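Local coordinates for protein tyrocidine synthase 2 (Brevibacillus parabrevis, PDB 6TA8) that is a modular, multidomain synthase, represented here by a domain of the condensation family, at residues Glu123-Ile126 with Leu127-Ser130; Asp244-Gln247 with Lys248-Arg251. All coordinates share one frame; numbering follows the deposited sequence.

How the contacts relate
Condensation domains are built from two chloramphenicol-acetyltransferase-like lobes, and the contacts fall one on each. Contact 1 (residues 123-130) lies within helix 122-134, which packs on the five-stranded sheet of the N-terminal lobe; contact 2 (residues 244-251) holds the end of a loop and the turn that leads into strand 250-256, an outermost strand of the six-stranded sheet of the C-terminal lobe. They come in series along the chain, contact 1 first, and do not touch: their centres are about 21 Å apart and their nearest atoms about 13 Å. Both are local, contact 1 holding successive helical turns together and contact 2 shaping a bend. The centre of contact 1 is about 24 Å from the centre of the chain, and that of contact 2 about 19 Å.

Contact 1 (Glu123-Ile126 with Leu127-Ser130); sequences EARI and LELS
Arg125 lays its guanidinium group over the side chain of Leu129, one helical turn further on. The methyl CD1 of Leu129 sits over one face of the flat group, offset toward its rim, with Arg125 NE 3.6 Å from Leu129 CD1. A bend at chi2 (56°) in the arginine chain turns the guanidinium along the helix to meet the leucine. Arg125 NE is buried by the contact without a hydrogen-bond partner in the model, and what it meets here is the methyl of Leu129. Glu128 OE1 lies at the guanidinium edge, near its plane, 4.1 Å from Arg125 NH1, too far for a salt bridge; the two planar groups are almost perpendicular, and any attraction is probably weak and long-range in character.

Ile126 contributes its carbonyl, which takes two bonds from one residue: Ser130 N at 2.8 Å from Ile126 O, and Ser130 OG at 2.7 Å from Ile126 O. The amide comes in only modestly tilted from the carbonyl plane, the hydroxyl well above it. With OG beside its own backbone N (chi1 -66°), the serine folds its hydroxyl back onto the preceding turn and meets that oxygen there, close also to the isoleucine CG2. Leu127 joins chiefly through its backbone: Leu127 N donates to Glu123 O at 2.9 Å, and its CB rests against the same oxygen. Leu129 N to Arg125 O, at 3.1 Å, continues the alpha-helical ladder.

Helix 122-134 connects the parallel strands 110-115 and 145-152 in a beta-alpha-beta unit. Its inner side, with Ile126, Leu129 and Ser130, packs on Phe150 of strand 145-152; Ile126 also meets His157 and Ser130 meets Leu159, both of strand 155-163, while Leu116 and Leu405 from loops adjoin Ile126.

Contact 2 (Asp244-Gln247 with Lys248-Arg251); sequences DRKQ and KHTR
Gln247 and Thr250 close a type I beta turn, with Lys248 and His249 at its corners and Thr250 N donating to Gln247 O at 3.1 Å. A second bond joins the same pair: Thr250 OG1 gives its proton to Gln247 OE1 at 2.8 Å, a bend at chi2 (76°) folding the glutamine chain back toward the threonine. Arg417 NH1 also bonds that hydroxyl. Before the turn, Asp244 OD2 approaches His249 NE2 at 2.9 Å, but the N-H angle of 115° makes this a weak bond, and carboxylate and ring stand nearly perpendicular. Lys246 and Lys248 run side by side in the same direction, Lys246 NZ 3.7 Å from Lys248 NZ; each makes a long, weak ion pair with Glu414, whose charge probably offsets theirs. Within 248-251, Arg251 NH1 donates to Lys248 O at 3.1 Å, an oxygen in the guanidinium plane, and also to Thr250 O. The turn ends the loop after helix 221-229 and starts strand 250-256, where Arg251 pairs through its backbone with Tyr438 of the antiparallel strand 431-439, and the His249 side chain rests on Ser439 and Leu441.

Contact 1 (Glu123-Ile126 with Leu127-Ser130)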
loop_
_atom_site.group_PDB
_atom_site.type_symbol
_atom_site.label_atom_id
_atom_site.label_comp_id
_atom_site.label_asym_id
_atom_site.label_seq_id
_atom_site.Cartn_x
_atom_site.Cartn_y
_atom_site.Cartn_z
ATOM N N GLU A 123 -0.321 -20.920 17.593
ATOM C CA GLU A 123 0.097 -19.575 17.208
ATOM C C GLU A 123 1.613 -19.469 17.100
ATOM O O GLU A 123 2.138 -18.909 16.131
ATOM C CB GLU A 123 -0.446 -18.553 18.208
ATOM C CG GLU A 123 -0.513 -17.135 17.663
ATOM C CD GLU A 123 -1.156 -16.167 18.634
ATOM O OE1 GLU A 123 -0.808 -16.206 19.833
ATOM O OE2 GLU A 123 -2.010 -15.366 18.199
ATOM N N ALA A 124 2.339 -19.995 18.091
ATOM C CA ALA A 124 3.795 -19.904 18.059
ATOM C C ALA A 124 4.386 -20.741 16.934
ATOM O O ALA A 124 5.445 -20.395 16.396
ATOM C CB ALA A 124 4.382 -20.333 19.404
ATOM N N ARG A 125 3.724 -21.839 16.564
ATOM C CA ARG A 125 4.220 -22.677 15.479
ATOM C C ARG A 125 3.845 -22.106 14.116
ATOM O O ARG A 125 4.633 -22.193 13.167
ATOM C CB ARG A 125 3.682 -24.101 15.634
ATOM C CG ARG A 125 4.105 -25.061 14.533
ATOM C CD ARG A 125 5.616 -25.127 14.396
ATOM N NE ARG A 125 6.029 -26.174 13.466
ATOM C CZ ARG A 125 7.272 -26.330 13.021
ATOM N NH1 ARG A 125 8.230 -25.505 13.420
ATOM N NH2 ARG A 125 7.557 -27.312 12.177
ATOM N N ILE A 126 2.653 -21.519 13.999
ATOM C CA ILE A 126 2.243 -20.927 12.728
ATOM C C ILE A 126 3.047 -19.665 12.443
ATOM O O ILE A 126 3.508 -19.448 11.316
ATOM C CB ILE A 126 0.727 -20.656 12.729
ATOM C CG1 ILE A 126 -0.039 -21.957 12.480
ATOM C CG2 ILE A 126 0.360 -19.613 11.685
ATOM C CD1 ILE A 126 -1.528 -21.846 12.703
ATOM N N LEU A 127 3.241 -18.818 13.459
ATOM C CA LEU A 127 4.021 -17.599 13.267
ATOM C C LEU A 127 5.466 -17.920 12.900
ATOM O O LEU A 127 6.072 -17.228 12.073
ATOM C CB LEU A 127 3.966 -16.739 14.529
ATOM C CG LEU A 127 4.895 -15.523 14.573
ATOM C CD1 LEU A 127 4.532 -14.528 13.480
ATOM C CD2 LEU A 127 4.856 -14.863 15.942
ATOM N N GLU A 128 6.033 -18.967 13.504
ATOM C CA GLU A 128 7.406 -19.348 13.190
ATOM C C GLU A 128 7.526 -19.854 11.758
ATOM O O GLU A 128 8.478 -19.508 11.048
ATOM C CB GLU A 128 7.894 -20.407 14.179
ATOM C CG GLU A 128 9.387 -20.683 14.114
ATOM C CD GLU A 128 9.853 -21.629 15.204
ATOM O OE1 GLU A 128 8.995 -22.295 15.823
ATOM O OE2 GLU A 128 11.076 -21.706 15.443
ATOM N N LEU A 129 6.571 -20.675 11.314
ATOM C CA LEU A 129 6.593 -21.155 9.937
ATOM C C LEU A 129 6.250 -20.046 8.950
ATOM O O LEU A 129 6.737 -20.058 7.813
ATOM C CB LEU A 129 5.624 -22.325 9.771
ATOM C CG LEU A 129 6.031 -23.651 10.416
ATOM C CD1 LEU A 129 4.846 -24.599 10.475
ATOM C CD2 LEU A 129 7.188 -24.283 9.658
ATOM N N SER A 130 5.420 -19.085 9.361
ATOM C CA SER A 130 5.055 -17.993 8.463
ATOM C C SER A 130 6.263 -17.130 8.122
ATOM O O SER A 130 6.465 -16.772 6.956
ATOM C CB SER A 130 3.947 -17.145 9.088
ATOM O OG SER A 130 2.745 -17.885 9.213
#

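Contact 2 (Asp244-Gln247 with Lys248-Arg251)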
loop_
_atom_site.group_PDB
_atom_site.type_symbol
_atom_site.label_atom_id
_atom_site.label_comp_id
_atom_site.label_asym_id
_atom_site.label_seq_id
_atom_site.Cartn_x
_atom_site.Cartn_y
_atom_site.Cartn_z
ATOM N N ASP A 244 21.133 3.722 12.408
ATOM C CA ASP A 244 20.658 2.351 12.250
ATOM C C ASP A 244 19.175 2.406 11.896
ATOM O O ASP A 244 18.320 2.510 12.779
ATOM C CB ASP A 244 20.902 1.543 13.522
ATOM C CG ASP A 244 20.595 0.069 13.347
ATOM O OD1 ASP A 244 20.359 -0.360 12.199
ATOM O OD2 ASP A 244 20.591 -0.664 14.359
ATOM N N ARG A 245 18.876 2.335 10.599
ATOM C CA ARG A 245 17.506 2.353 10.109
ATOM C C ARG A 245 16.987 0.957 9.784
ATOM O O ARG A 245 16.068 0.818 8.970
ATOM C CB ARG A 245 17.397 3.259 8.881
ATOM C CG ARG A 245 18.561 4.224 8.718
ATOM C CD ARG A 245 18.161 5.454 7.915
ATOM N NE ARG A 245 17.453 6.438 8.729
ATOM C CZ ARG A 245 18.051 7.321 9.522
ATOM N NH1 ARG A 245 19.374 7.347 9.612
ATOM N NH2 ARG A 245 17.326 8.181 10.225
ATOM N N LYS A 246 17.554 -0.076 10.405
ATOM C CA LYS A 246 17.140 -1.442 10.125
ATOM C C LYS A 246 15.712 -1.684 10.603
ATOM O O LYS A 246 15.234 -1.060 11.553
ATOM C CB LYS A 246 18.095 -2.436 10.784
ATOM C CG LYS A 246 19.431 -2.573 10.070
ATOM C CD LYS A 246 20.214 -3.775 10.574
ATOM C CE LYS A 246 20.585 -3.622 12.039
ATOM N NZ LYS A 246 21.374 -4.783 12.536
ATOM N N GLN A 247 15.029 -2.609 9.925
ATOM C CA GLN A 247 13.622 -2.863 10.212
ATOM C C GLN A 247 13.414 -3.631 11.511
ATOM O O GLN A 247 12.292 -3.650 12.029
ATOM C CB GLN A 247 12.983 -3.627 9.051
ATOM C CG GLN A 247 11.477 -3.467 8.950
ATOM C CD GLN A 247 11.069 -2.122 8.383
ATOM O OE1 GLN A 247 10.372 -1.345 9.036
ATOM N NE2 GLN A 247 11.502 -1.840 7.161
ATOM N N LYS A 248 14.459 -4.265 12.049
ATOM C CA LYS A 248 14.302 -5.040 13.274
ATOM C C LYS A 248 13.916 -4.172 14.464
ATOM O O LYS A 248 13.319 -4.680 15.419
ATOM C CB LYS A 248 15.589 -5.807 13.581
ATOM C CG LYS A 248 16.813 -4.925 13.766
ATOM C CD LYS A 248 18.025 -5.745 14.172
ATOM C CE LYS A 248 18.340 -6.813 13.137
ATOM N NZ LYS A 248 19.401 -7.747 13.607
ATOM N N HIS A 249 14.231 -2.880 14.426
ATOM C CA HIS A 249 13.899 -1.959 15.504
ATOM C C HIS A 249 12.559 -1.265 15.298
ATOM O O HIS A 249 12.261 -0.299 16.008
ATOM C CB HIS A 249 15.005 -0.911 15.657
ATOM C CG HIS A 249 16.381 -1.494 15.743
ATOM N ND1 HIS A 249 16.891 -2.031 16.904
ATOM C CD2 HIS A 249 17.354 -1.623 14.811
ATOM C CE1 HIS A 249 18.118 -2.467 16.685
ATOM N NE2 HIS A 249 18.424 -2.231 15.421
ATOM N N THR A 250 11.748 -1.733 14.353
ATOM C CA THR A 250 10.483 -1.083 14.046
ATOM C C THR A 250 9.391 -1.564 14.994
ATOM O O THR A 250 9.181 -2.771 15.154
ATOM C CB THR A 250 10.079 -1.355 12.597
ATOM O OG1 THR A 250 10.937 -0.621 11.714
ATOM C CG2 THR A 250 8.637 -0.937 12.355
ATOM N N ARG A 251 8.697 -0.617 15.619
ATOM C CA ARG A 251 7.554 -0.903 16.469
ATOM C C ARG A 251 6.343 -0.128 15.965
ATOM O O ARG A 251 6.472 0.886 15.276
ATOM C CB ARG A 251 7.841 -0.546 17.933
ATOM C CG ARG A 251 9.017 -1.295 18.536
ATOM C CD ARG A 251 8.772 -2.795 18.547
ATOM N NE ARG A 251 9.809 -3.511 19.284
ATOM C CZ ARG A 251 10.880 -4.063 18.722
ATOM N NH1 ARG A 251 11.059 -3.982 17.410
ATOM N NH2 ARG A 251 11.772 -4.696 19.470
#